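Long-range contacts in CRISPR-associated endonuclease Cas12b (Alicyclobacillus acidoterrestris, PDB 5U31), which uses a guide RNA to recognise matching DNA beside a short PAM motif and cuts it with a metal-dependent RuvC nuclease domain: residues K256-Q261 against A356-R361; N269-D274 against P346-L351; R295-S300 against D338-L343; F304-K309 against D320-N325. The protein carries 3 engineered substitutions. All coordinates share one frame; numbering follows the deposited sequence.

How the interactions relate
All four contacts lie in the helical REC1 domain. Interactions 2, 3 and 4 fall within the chain segment whose ends meet in interaction 1. Interactions 3 and 4 have centres about 11 Å apart and share a core, where Ile323 CD1 lies 3.6 Å from Phe340 CB. Interaction 2 joins interaction 3 through a salt bridge from Lys342 NZ to Asp274 OD2, 3.1 Å long. Leu359 of 356-361 ties interaction 1 to the rest, with its CD1 3.8 Å from CD1 of Leu343. Interactions 3 and 4 also meet nucleic acid. In interaction 3 the side chain of Arg298 is about 12 Å from that of Tyr854, a residue inferred to disturb base stacking at the scissile phosphate.

Interaction 1 of 4, residues K256-Q261 against A356-R361; sequences KNFVGQ and ASFLTR
NH1 of Arg361 reaches OE1 of Gln261 at 3.1 Å. The bond is weak, because the N-H points well aside from the acceptor (125°). The same NH1 lies 3.3 Å from the backbone O of Asn257. The contact sets the bend between two consecutive REC1 helices, 216-257 and 262-277, against the first turn of helix 358-374. Arg361 has CG anti to its carbonyl carbon (chi1 -73°), and its chain is extended at chi2 and bends at chi3. The guanidinium therefore lies across the gap, with its plane turned 57° from the Gln261 amide. The shaft of Arg361 passes beside Asn257, whose OD1 lies 3.7 Å from CD. At the far end of the guanidinium, NH2 gives a weak bond to Ser357 OG, and Asp355 is a long, weak ion partner. An apolar layer lies beside this polar one. The Phe258 and Phe358 side chains cross at about a right angle and meet obliquely, CD2 of Phe258 being 4.0 Å from CE1 of Phe358. Leu264 and Val265 of helix 262-277 extend this layer. Gln261 links the two layers, since its extended chain carries the amide between Arg361 and Phe358. Its OE1 serves the arginine, while its NE2 lies obliquely to the Phe358 ring, 3.3 Å from CD1.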
# COMPACT_ATOMS: atom_id res chain seq x y z
N LYS A 256 -16.21 4.30 -29.48
CA LYS A 256 -16.89 5.24 -28.61
C LYS A 256 -16.06 6.48 -28.32
O LYS A 256 -16.52 7.34 -27.56
CB LYS A 256 -17.29 4.58 -27.28
CG LYS A 256 -18.65 3.90 -27.32
CD LYS A 256 -19.11 3.54 -25.92
CE LYS A 256 -20.50 2.92 -25.93
NZ LYS A 256 -20.98 2.62 -24.56
N ASN A 257 -14.86 6.61 -28.89
CA ASN A 257 -13.99 7.76 -28.64
C ASN A 257 -13.57 8.46 -29.92
O ASN A 257 -13.74 9.68 -30.03
CB ASN A 257 -12.75 7.33 -27.85
CG ASN A 257 -12.94 7.45 -26.36
OD1 ASN A 257 -12.60 8.46 -25.76
ND2 ASN A 257 -13.50 6.41 -25.75
N PHE A 258 -13.03 7.74 -30.89
CA PHE A 258 -12.60 8.32 -32.16
C PHE A 258 -13.28 7.57 -33.31
O PHE A 258 -12.62 6.90 -34.11
CB PHE A 258 -11.07 8.31 -32.29
CG PHE A 258 -10.40 7.21 -31.51
CD1 PHE A 258 -10.45 5.90 -31.95
CD2 PHE A 258 -9.69 7.50 -30.35
CE1 PHE A 258 -9.82 4.89 -31.25
CE2 PHE A 258 -9.06 6.49 -29.64
CZ PHE A 258 -9.12 5.19 -30.09
N VAL A 259 -14.60 7.72 -33.41
CA VAL A 259 -15.34 7.09 -34.49
C VAL A 259 -15.13 7.85 -35.80
O VAL A 259 -14.76 7.27 -36.82
CB VAL A 259 -16.84 6.99 -34.13
CG1 VAL A 259 -17.62 6.38 -35.28
CG2 VAL A 259 -17.01 6.16 -32.86
N GLY A 260 -15.37 9.16 -35.77
CA GLY A 260 -15.10 10.00 -36.92
C GLY A 260 -13.67 10.50 -37.00
O GLY A 260 -13.38 11.38 -37.82
N GLN A 261 -12.76 9.96 -36.19
CA GLN A 261 -11.39 10.43 -36.16
C GLN A 261 -10.44 9.33 -36.61
O GLN A 261 -9.42 9.07 -35.96
CB GLN A 261 -11.03 10.92 -34.75
CG GLN A 261 -12.11 11.78 -34.12
CD GLN A 261 -11.72 12.32 -32.76
OE1 GLN A 261 -12.58 12.71 -31.97
NE2 GLN A 261 -10.42 12.35 -32.48
N ALA A 356 -7.39 18.64 -29.88
CA ALA A 356 -6.33 18.86 -28.91
C ALA A 356 -6.40 17.91 -27.72
O ALA A 356 -5.53 17.96 -26.85
CB ALA A 356 -6.36 20.31 -28.42
N SER A 357 -7.41 17.03 -27.68
CA SER A 357 -7.51 16.00 -26.65
C SER A 357 -7.42 14.60 -27.24
O SER A 357 -7.66 13.62 -26.52
CB SER A 357 -8.81 16.16 -25.85
OG SER A 357 -9.92 15.70 -26.60
N PHE A 358 -7.09 14.48 -28.53
CA PHE A 358 -7.07 13.17 -29.16
C PHE A 358 -5.89 12.33 -28.68
O PHE A 358 -6.03 11.12 -28.48
CB PHE A 358 -7.02 13.33 -30.68
CG PHE A 358 -6.59 12.08 -31.40
CD1 PHE A 358 -7.49 11.07 -31.65
CD2 PHE A 358 -5.28 11.93 -31.82
CE1 PHE A 358 -7.11 9.92 -32.30
CE2 PHE A 358 -4.88 10.78 -32.48
CZ PHE A 358 -5.80 9.77 -32.72
N LEU A 359 -4.72 12.95 -28.52
CA LEU A 359 -3.53 12.18 -28.16
C LEU A 359 -3.63 11.60 -26.75
O LEU A 359 -3.16 10.49 -26.52
CB LEU A 359 -2.28 13.05 -28.31
CG LEU A 359 -1.84 13.22 -29.77
CD1 LEU A 359 -0.86 14.37 -29.94
CD2 LEU A 359 -1.25 11.91 -30.27
N THR A 360 -4.25 12.32 -25.81
CA THR A 360 -4.46 11.75 -24.49
C THR A 360 -5.51 10.65 -24.52
O THR A 360 -5.39 9.65 -23.81
CB THR A 360 -4.86 12.83 -23.48
OG1 THR A 360 -6.11 13.40 -23.85
CG2 THR A 360 -3.80 13.92 -23.41
N ARG A 361 -6.56 10.82 -25.33
CA ARG A 361 -7.53 9.75 -25.53
C ARG A 361 -6.86 8.50 -26.08
O ARG A 361 -7.06 7.39 -25.57
CB ARG A 361 -8.65 10.19 -26.47
CG ARG A 361 -9.65 11.19 -25.92
CD ARG A 361 -10.76 11.40 -26.94
NE ARG A 361 -11.30 12.76 -26.93
CZ ARG A 361 -12.08 13.25 -27.88
NH1 ARG A 361 -12.41 12.50 -28.93
NH2 ARG A 361 -12.53 14.50 -27.80

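Interaction 2 of 4, residues N269-D274 against P346-L351; sequences NQLQQD and PEYQAL
Helix 262-277 of the REC1 domain packs Leu271 and Asp274 against Tyr348, in the turn that leads into helix 350-353. The main apolar contact is a CH-pi interaction. CG of Leu271 sits over one face of the Tyr348 ring, 3.8 Å from its centroid and 17° off the ring normal. It is offset toward the rim, closest to CD1. Leu271 also uses CD1, which meets CD1 of Leu351 at 3.8 Å. The leucine thus bridges Tyr348 and Leu351 of helix 350-353. The phenol has a polar partner one turn further along helix 262-277. Tyr348 OH is modelled as donating to Asp274 OD1, which lies at the ring edge, near its plane; the 2.4 Å separation is too short to be trusted as a length. The carboxylate is turned 69° from the ring. Asp274 reaches the hydroxyl with CG anti to its backbone N (chi1 -167°). Its other oxygen, OD2, forms a salt bridge with Lys342 of helix 337-343. The lysine probably eases the crowding of negative charge where Glu347 OE2 comes within 4.6 Å of Asp274 OD1. Leu267 and Leu343 also pack around the apolar part. The arrangement is helix-to-turn packing in the helical REC1 domain, with one face of the Tyr348 ring covered by Leu271 and its hydroxyl beside Asp274.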
# COMPACT_ATOMS: atom_id res chain seq x y z
N ASN A 269 -0.11 5.96 -35.55
CA ASN A 269 0.54 4.68 -35.81
C ASN A 269 1.82 4.88 -36.61
O ASN A 269 2.86 4.28 -36.30
CB ASN A 269 -0.41 3.75 -36.56
CG ASN A 269 -1.48 3.16 -35.67
OD1 ASN A 269 -1.78 3.68 -34.60
ND2 ASN A 269 -2.07 2.05 -36.11
N GLN A 270 1.77 5.71 -37.65
CA GLN A 270 2.99 6.08 -38.36
C GLN A 270 3.98 6.74 -37.42
O GLN A 270 5.19 6.47 -37.49
CB GLN A 270 2.67 7.02 -39.53
CG GLN A 270 1.75 6.43 -40.59
CD GLN A 270 1.45 7.43 -41.70
OE1 GLN A 270 2.13 8.44 -41.84
NE2 GLN A 270 0.43 7.14 -42.50
N LEU A 271 3.49 7.59 -36.52
CA LEU A 271 4.37 8.24 -35.55
C LEU A 271 5.05 7.20 -34.67
O LEU A 271 6.28 7.23 -34.49
CB LEU A 271 3.57 9.22 -34.70
CG LEU A 271 4.20 10.56 -34.27
CD1 LEU A 271 3.54 11.09 -33.01
CD2 LEU A 271 5.70 10.43 -34.06
N GLN A 272 4.28 6.26 -34.14
CA GLN A 272 4.83 5.31 -33.18
C GLN A 272 5.85 4.38 -33.83
O GLN A 272 6.79 3.94 -33.16
CB GLN A 272 3.69 4.51 -32.54
CG GLN A 272 2.89 5.35 -31.55
CD GLN A 272 1.57 4.72 -31.16
OE1 GLN A 272 0.91 5.17 -30.22
NE2 GLN A 272 1.17 3.68 -31.88
N GLN A 273 5.69 4.09 -35.12
CA GLN A 273 6.71 3.33 -35.83
C GLN A 273 7.81 4.22 -36.39
O GLN A 273 8.91 3.73 -36.65
CB GLN A 273 6.08 2.50 -36.95
CG GLN A 273 6.96 1.36 -37.42
CD GLN A 273 6.17 0.19 -37.98
OE1 GLN A 273 5.50 0.32 -39.00
NE2 GLN A 273 6.24 -0.95 -37.30
N ASP A 274 7.52 5.51 -36.60
CA ASP A 274 8.58 6.45 -36.95
C ASP A 274 9.66 6.45 -35.88
O ASP A 274 10.84 6.22 -36.17
CB ASP A 274 7.98 7.86 -37.11
CG ASP A 274 8.93 8.84 -37.78
OD1 ASP A 274 8.47 9.57 -38.68
OD2 ASP A 274 10.12 8.88 -37.41
N PRO A 346 5.57 19.25 -39.28
CA PRO A 346 4.28 19.54 -39.94
C PRO A 346 3.50 18.30 -40.32
O PRO A 346 2.26 18.33 -40.26
CB PRO A 346 4.69 20.36 -41.17
CG PRO A 346 6.12 20.00 -41.41
CD PRO A 346 6.72 19.75 -40.06
N GLU A 347 4.17 17.21 -40.68
CA GLU A 347 3.44 16.01 -41.09
C GLU A 347 2.61 15.44 -39.96
O GLU A 347 1.56 14.84 -40.20
CB GLU A 347 4.40 14.96 -41.64
CG GLU A 347 5.57 14.61 -40.72
CD GLU A 347 6.34 13.40 -41.21
OE1 GLU A 347 5.71 12.46 -41.74
OE2 GLU A 347 7.58 13.38 -41.06
N TYR A 348 3.05 15.62 -38.71
CA TYR A 348 2.36 15.09 -37.55
C TYR A 348 1.57 16.14 -36.78
O TYR A 348 0.99 15.82 -35.74
CB TYR A 348 3.36 14.42 -36.59
CG TYR A 348 4.09 13.24 -37.17
CD1 TYR A 348 3.42 12.07 -37.51
CD2 TYR A 348 5.47 13.28 -37.37
CE1 TYR A 348 4.09 10.98 -38.03
CE2 TYR A 348 6.15 12.19 -37.89
CZ TYR A 348 5.45 11.05 -38.22
OH TYR A 348 6.12 9.97 -38.74
N GLN A 349 1.54 17.39 -37.26
CA GLN A 349 0.89 18.45 -36.51
C GLN A 349 -0.62 18.26 -36.40
O GLN A 349 -1.24 18.85 -35.51
CB GLN A 349 1.18 19.81 -37.14
CG GLN A 349 2.57 20.33 -36.85
CD GLN A 349 2.80 21.70 -37.43
OE1 GLN A 349 1.87 22.35 -37.90
NE2 GLN A 349 4.05 22.15 -37.40
N ALA A 350 -1.22 17.45 -37.27
CA ALA A 350 -2.66 17.28 -37.27
C ALA A 350 -3.16 16.51 -36.04
O ALA A 350 -4.35 16.59 -35.73
CB ALA A 350 -3.11 16.56 -38.55
N LEU A 351 -2.28 15.79 -35.35
CA LEU A 351 -2.71 15.04 -34.17
C LEU A 351 -3.18 15.97 -33.06
O LEU A 351 -4.15 15.68 -32.35
CB LEU A 351 -1.59 14.13 -33.68
CG LEU A 351 -1.01 13.14 -34.69
CD1 LEU A 351 0.20 12.41 -34.12
CD2 LEU A 351 -2.08 12.14 -35.13

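Interaction 3 of 4, residues R295-S300 against D338-L343; sequences RALRGS and DLFAKL. With nucleotides of chain C; nucleotides of chain B.
Leu339 CD1 is the centre of the tight part, lying 3.6 Å from Leu297 CD2 and 3.7 Å from Ala296 CB. Here two overlapping beta turns of the REC1 domain, type I then type II, press on helix 337-343. Phe340 fills the next position. Its ring presents an edge to CB of Ser300, 3.6 Å from CE1, and Arg298 O also lies near the ring plane. The second turn places Gly299 at positive phi. It is closed by Ser300, whose N and OG both bond to Leu297 O. OG arrives in the carbonyl plane, on a lone pair. The packing thins at Leu343, whose CD1 is 4.2 Å from Leu297 CD2. The other side is polar and faces nucleic acid. The CB of Arg298 points away from the helix, and the chain bends at chi3 toward the DNA. Its NH1 and NH2 both donate to OP1 of DT4 of chain C, at 2.7 Å for NH1 and 3.0 Å for NH2. This oxygen lies at the edge of the Arg298 guanidinium and over one face of that of Arg295. Both arginines also donate to backbone oxygens in RuvC-II, Arg298 to Asp859 and Arg295 to Asn858 and Arg860. These carbonyls probably orient both guanidinium groups. The chemistry is consistent with holding the DNA backbone through charge rather than base sequence.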
# COMPACT_ATOMS: atom_id res chain seq x y z
N ARG A 295 2.39 9.20 -19.98
CA ARG A 295 3.60 9.69 -19.32
C ARG A 295 4.41 10.59 -20.25
O ARG A 295 4.92 11.63 -19.82
CB ARG A 295 4.43 8.50 -18.84
CG ARG A 295 5.90 8.79 -18.62
CD ARG A 295 6.55 7.66 -17.85
NE ARG A 295 6.11 7.63 -16.46
CZ ARG A 295 6.74 6.99 -15.49
NH1 ARG A 295 7.84 6.30 -15.76
NH2 ARG A 295 6.27 7.03 -14.25
N ALA A 296 4.54 10.20 -21.52
CA ALA A 296 5.29 11.02 -22.46
C ALA A 296 4.56 12.31 -22.80
O ALA A 296 5.20 13.32 -23.10
CB ALA A 296 5.59 10.22 -23.73
N LEU A 297 3.23 12.29 -22.74
CA LEU A 297 2.42 13.47 -23.00
C LEU A 297 2.18 14.32 -21.76
O LEU A 297 1.26 15.14 -21.75
CB LEU A 297 1.07 13.06 -23.61
CG LEU A 297 1.08 12.55 -25.05
CD1 LEU A 297 -0.29 12.04 -25.43
CD2 LEU A 297 1.51 13.66 -25.99
N ARG A 298 2.98 14.13 -20.71
CA ARG A 298 2.77 14.89 -19.49
C ARG A 298 2.98 16.38 -19.75
O ARG A 298 4.00 16.79 -20.30
CB ARG A 298 3.70 14.41 -18.37
CG ARG A 298 3.27 14.88 -16.99
CD ARG A 298 4.23 14.44 -15.89
NE ARG A 298 4.33 12.99 -15.79
CZ ARG A 298 5.41 12.29 -16.12
NH1 ARG A 298 5.41 10.97 -16.00
NH2 ARG A 298 6.49 12.91 -16.58
N GLY A 299 1.99 17.18 -19.36
CA GLY A 299 2.05 18.60 -19.64
C GLY A 299 1.84 18.97 -21.09
O GLY A 299 2.28 20.04 -21.51
N SER A 300 1.19 18.11 -21.87
CA SER A 300 0.90 18.42 -23.26
C SER A 300 -0.19 19.48 -23.40
O SER A 300 -0.29 20.11 -24.46
CB SER A 300 0.47 17.16 -24.01
OG SER A 300 -0.67 16.59 -23.40
N ASP A 338 11.29 14.51 -26.97
CA ASP A 338 11.32 13.97 -28.32
C ASP A 338 9.93 13.78 -28.89
O ASP A 338 9.73 13.92 -30.11
CB ASP A 338 12.10 12.66 -28.34
CG ASP A 338 13.53 12.83 -27.88
OD1 ASP A 338 13.83 13.89 -27.28
OD2 ASP A 338 14.35 11.93 -28.12
N LEU A 339 8.95 13.46 -28.05
CA LEU A 339 7.58 13.33 -28.52
C LEU A 339 7.05 14.68 -29.00
O LEU A 339 6.41 14.77 -30.06
CB LEU A 339 6.69 12.77 -27.42
CG LEU A 339 5.66 11.71 -27.82
CD1 LEU A 339 4.48 11.74 -26.86
CD2 LEU A 339 5.22 11.88 -29.27
N PHE A 340 7.30 15.74 -28.24
CA PHE A 340 6.85 17.05 -28.66
C PHE A 340 7.69 17.58 -29.82
O PHE A 340 7.19 18.34 -30.65
CB PHE A 340 6.90 18.01 -27.47
CG PHE A 340 5.92 17.67 -26.39
CD1 PHE A 340 4.58 17.46 -26.68
CD2 PHE A 340 6.34 17.54 -25.08
CE1 PHE A 340 3.68 17.15 -25.68
CE2 PHE A 340 5.45 17.23 -24.08
CZ PHE A 340 4.11 17.03 -24.38
N ALA A 341 8.96 17.17 -29.90
CA ALA A 341 9.78 17.56 -31.04
C ALA A 341 9.23 16.97 -32.34
O ALA A 341 9.21 17.64 -33.37
CB ALA A 341 11.23 17.12 -30.82
N LYS A 342 8.78 15.72 -32.29
CA LYS A 342 8.22 15.09 -33.48
C LYS A 342 6.77 15.50 -33.72
O LYS A 342 6.30 15.47 -34.86
CB LYS A 342 8.33 13.56 -33.36
CG LYS A 342 8.12 12.83 -34.68
CD LYS A 342 9.41 12.64 -35.47
CE LYS A 342 10.28 11.55 -34.87
NZ LYS A 342 11.43 11.19 -35.76
N LEU A 343 6.05 15.91 -32.66
CA LEU A 343 4.71 16.44 -32.84
C LEU A 343 4.71 17.85 -33.41
O LEU A 343 3.67 18.32 -33.88
CB LEU A 343 3.94 16.43 -31.52
CG LEU A 343 3.45 15.08 -30.98
CD1 LEU A 343 2.80 15.27 -29.62
CD2 LEU A 343 2.48 14.42 -31.94
P DT C 4 9.33 10.73 -16.82
OP1 DT C 4 7.96 10.31 -16.47
OP2 DT C 4 10.48 10.12 -16.11
O5' DT C 4 9.56 10.54 -18.39
C5' DT C 4 8.66 11.17 -19.31
C4' DT C 4 9.11 10.95 -20.74
O4' DT C 4 10.37 11.63 -20.96
C3' DT C 4 9.39 9.50 -21.11
O3' DT C 4 8.18 8.86 -21.52
C2' DT C 4 10.36 9.66 -22.28
C1' DT C 4 11.16 10.90 -21.88
N1 DT C 4 12.47 10.57 -21.24
C2 DT C 4 13.54 10.25 -22.03
O2 DT C 4 13.48 10.21 -23.25
N3 DT C 4 14.70 9.96 -21.35
C4 DT C 4 14.88 9.97 -19.99
O4 DT C 4 15.97 9.70 -19.47
C5 DT C 4 13.72 10.32 -19.21
C7 DT C 4 13.81 10.36 -17.71
C6 DT C 4 12.59 10.60 -19.86
P DT C 5 8.04 7.26 -21.43
OP1 DT C 5 6.63 6.91 -21.70
OP2 DT C 5 8.68 6.80 -20.18
O5' DT C 5 8.90 6.73 -22.67
C5' DT C 5 8.45 6.98 -24.00
C4' DT C 5 9.42 6.37 -24.99
O4' DT C 5 10.66 7.12 -24.97
C3' DT C 5 9.84 4.95 -24.68
O3' DT C 5 8.89 4.04 -25.19
C2' DT C 5 11.17 4.84 -25.41
C1' DT C 5 11.75 6.24 -25.22
N1 DT C 5 12.71 6.34 -24.09
C2 DT C 5 14.05 6.14 -24.33
O2 DT C 5 14.50 5.88 -25.43
N3 DT C 5 14.86 6.25 -23.23
C4 DT C 5 14.46 6.55 -21.94
O4 DT C 5 15.26 6.63 -21.01
C5 DT C 5 13.05 6.75 -21.75
C7 DT C 5 12.50 7.07 -20.39
C6 DT C 5 12.25 6.64 -22.83
P G B 110 22.00 12.92 -28.32
OP1 G B 110 22.66 13.65 -29.44
OP2 G B 110 22.71 12.72 -27.04
O5' G B 110 20.62 13.64 -27.99
C5' G B 110 19.56 13.66 -28.94
C4' G B 110 18.23 13.96 -28.31
O4' G B 110 17.84 12.88 -27.41
C3' G B 110 18.17 15.19 -27.43
O3' G B 110 18.08 16.39 -28.17
C2' G B 110 16.95 14.91 -26.56
O2' G B 110 15.75 15.18 -27.27
C1' G B 110 17.07 13.40 -26.35
N9 G B 110 17.72 13.09 -25.06
C8 G B 110 19.03 12.72 -24.82
N7 G B 110 19.27 12.52 -23.55
C5 G B 110 18.06 12.79 -22.92
C6 G B 110 17.70 12.74 -21.55
O6 G B 110 18.41 12.45 -20.58
N1 G B 110 16.36 13.08 -21.37
C2 G B 110 15.49 13.42 -22.37
N2 G B 110 14.23 13.72 -22.00
N3 G B 110 15.81 13.46 -23.65
C4 G B 110 17.10 13.14 -23.84

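Interaction 4 of 4, residues F304-K309 against D320-N325; sequences FEKWGK and DAEIKN. With nucleotides of chain B.
Glu322 has CG anti to its backbone N (chi1 -151°) and bends at chi2 (75°), which brings its carboxylate across CB and CG of Lys306. OE2 lies 3.3 Å from CG of Lys306, and the two side chains cross at about a right angle. The helices that carry them, 300-308 and 316-329, follow each other in the chain as a helical hairpin. Their local axes approach to 9.8 Å and run roughly antiparallel, at 145°. Trp307 gives the apolar half. Its indole turns an edge to Ile323, whose CD1 lies near the ring plane, 3.5 Å from CZ2. CB of Glu322 meets the same edge at 4.1 Å from CD1 of Trp307. NE1 is bonded to the backbone O of Tyr319, which fixes the ring's turn, and Phe340 packs on the indole as well. Farther out, NZ of Lys309 is 4.4 Å from OE2 of Glu322, beyond a salt bridge. Lys324, turned from helix 300-308, bonds through NZ to OP1 of C112 of chain B, in the guide RNA, and forms a salt bridge with Asp320. The chemistry implies a division of labour: side-chain packing joins the helices, the lysine charges near Glu322 add at most a weak attraction, and Lys324 holds the RNA phosphate.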
# COMPACT_ATOMS: atom_id res chain seq x y z
N PHE A 304 0.36 22.56 -26.10
CA PHE A 304 -0.55 22.65 -27.24
C PHE A 304 -1.16 24.04 -27.37
O PHE A 304 -1.26 24.58 -28.48
CB PHE A 304 -1.65 21.60 -27.11
CG PHE A 304 -1.19 20.19 -27.38
CD1 PHE A 304 -2.06 19.12 -27.23
CD2 PHE A 304 0.11 19.94 -27.79
CE1 PHE A 304 -1.64 17.83 -27.48
CE2 PHE A 304 0.54 18.64 -28.03
CZ PHE A 304 -0.34 17.59 -27.88
N GLU A 305 -1.58 24.65 -26.26
CA GLU A 305 -2.12 26.00 -26.31
C GLU A 305 -1.06 26.99 -26.79
O GLU A 305 -1.35 27.88 -27.60
CB GLU A 305 -2.65 26.42 -24.93
CG GLU A 305 -3.87 25.64 -24.49
CD GLU A 305 -4.37 26.09 -23.13
OE1 GLU A 305 -3.71 26.95 -22.51
OE2 GLU A 305 -5.41 25.57 -22.68
N LYS A 306 0.16 26.84 -26.29
CA LYS A 306 1.25 27.70 -26.75
C LYS A 306 1.57 27.46 -28.23
O LYS A 306 1.97 28.39 -28.93
CB LYS A 306 2.48 27.48 -25.88
CG LYS A 306 2.52 28.38 -24.65
CD LYS A 306 2.84 27.58 -23.39
CE LYS A 306 3.36 28.48 -22.27
NZ LYS A 306 2.46 29.62 -21.96
N TRP A 307 1.40 26.22 -28.71
CA TRP A 307 1.60 25.96 -30.13
C TRP A 307 0.49 26.56 -30.98
O TRP A 307 0.71 26.87 -32.15
CB TRP A 307 1.69 24.46 -30.38
CG TRP A 307 3.03 23.87 -30.12
CD1 TRP A 307 4.16 24.53 -29.74
CD2 TRP A 307 3.39 22.49 -30.21
NE1 TRP A 307 5.20 23.65 -29.60
CE2 TRP A 307 4.75 22.38 -29.88
CE3 TRP A 307 2.68 21.33 -30.55
CZ2 TRP A 307 5.43 21.17 -29.88
CZ3 TRP A 307 3.35 20.12 -30.54
CH2 TRP A 307 4.71 20.05 -30.21
N GLY A 308 -0.71 26.71 -30.41
CA GLY A 308 -1.83 27.23 -31.17
C GLY A 308 -1.61 28.66 -31.65
O GLY A 308 -2.10 29.04 -32.71
N LYS A 309 -0.89 29.46 -30.86
CA LYS A 309 -0.53 30.83 -31.19
C LYS A 309 0.66 30.92 -32.15
O LYS A 309 1.34 31.95 -32.17
CB LYS A 309 -0.23 31.61 -29.91
CG LYS A 309 -1.30 31.47 -28.84
CD LYS A 309 -0.82 32.02 -27.51
CE LYS A 309 0.51 31.40 -27.10
NZ LYS A 309 0.95 31.83 -25.74
N ASP A 320 10.14 24.47 -30.65
CA ASP A 320 10.92 23.76 -29.64
C ASP A 320 11.10 24.60 -28.38
O ASP A 320 10.88 24.11 -27.27
CB ASP A 320 12.27 23.35 -30.23
CG ASP A 320 13.01 22.34 -29.36
OD1 ASP A 320 13.18 22.60 -28.15
OD2 ASP A 320 13.43 21.29 -29.89
N ALA A 321 11.50 25.86 -28.54
CA ALA A 321 11.67 26.73 -27.38
C ALA A 321 10.35 26.99 -26.66
O ALA A 321 10.36 27.43 -25.51
CB ALA A 321 12.31 28.06 -27.78
N GLU A 322 9.23 26.73 -27.33
CA GLU A 322 7.94 26.74 -26.66
C GLU A 322 7.70 25.47 -25.87
O GLU A 322 6.84 25.45 -24.98
CB GLU A 322 6.82 26.95 -27.68
CG GLU A 322 5.60 27.64 -27.14
CD GLU A 322 5.79 29.13 -26.92
OE1 GLU A 322 6.93 29.62 -27.03
OE2 GLU A 322 4.79 29.83 -26.63
N ILE A 323 8.44 24.40 -26.17
CA ILE A 323 8.41 23.21 -25.33
C ILE A 323 9.32 23.39 -24.12
O ILE A 323 8.96 23.03 -22.99
CB ILE A 323 8.82 21.97 -26.14
CG1 ILE A 323 8.01 21.87 -27.43
CG2 ILE A 323 8.67 20.70 -25.30
CD1 ILE A 323 8.63 20.95 -28.46
N LYS A 324 10.52 23.95 -24.34
CA LYS A 324 11.46 24.15 -23.24
C LYS A 324 10.88 25.05 -22.16
O LYS A 324 11.19 24.87 -20.97
CB LYS A 324 12.76 24.75 -23.77
CG LYS A 324 13.48 23.90 -24.82
CD LYS A 324 14.72 24.63 -25.33
CE LYS A 324 15.45 23.82 -26.39
NZ LYS A 324 15.81 22.47 -25.89
N ASN A 325 10.03 26.01 -22.53
CA ASN A 325 9.45 26.90 -21.53
C ASN A 325 8.43 26.19 -20.66
O ASN A 325 8.31 26.50 -19.47
CB ASN A 325 8.82 28.11 -22.22
CG ASN A 325 9.83 28.97 -22.95
OD1 ASN A 325 11.03 28.94 -22.64
ND2 ASN A 325 9.37 29.74 -23.92
P C B 112 17.12 21.92 -22.94
OP1 C B 112 17.16 23.15 -23.77
OP2 C B 112 18.38 21.36 -22.39
O5' C B 112 16.10 22.16 -21.73
C5' C B 112 16.11 23.37 -20.98
C4' C B 112 15.29 23.26 -19.72
O4' C B 112 15.43 21.91 -19.19
C3' C B 112 15.70 24.20 -18.59
O3' C B 112 14.57 24.52 -17.78
C2' C B 112 16.65 23.34 -17.77
O2' C B 112 16.75 23.73 -16.42
C1' C B 112 16.02 21.95 -17.91
N1 C B 112 17.00 20.86 -17.84
C2 C B 112 17.21 20.22 -16.62
O2 C B 112 16.57 20.60 -15.63
N3 C B 112 18.12 19.22 -16.56
C4 C B 112 18.79 18.86 -17.65
N4 C B 112 19.67 17.87 -17.54
C5 C B 112 18.58 19.49 -18.91
C6 C B 112 17.68 20.48 -18.96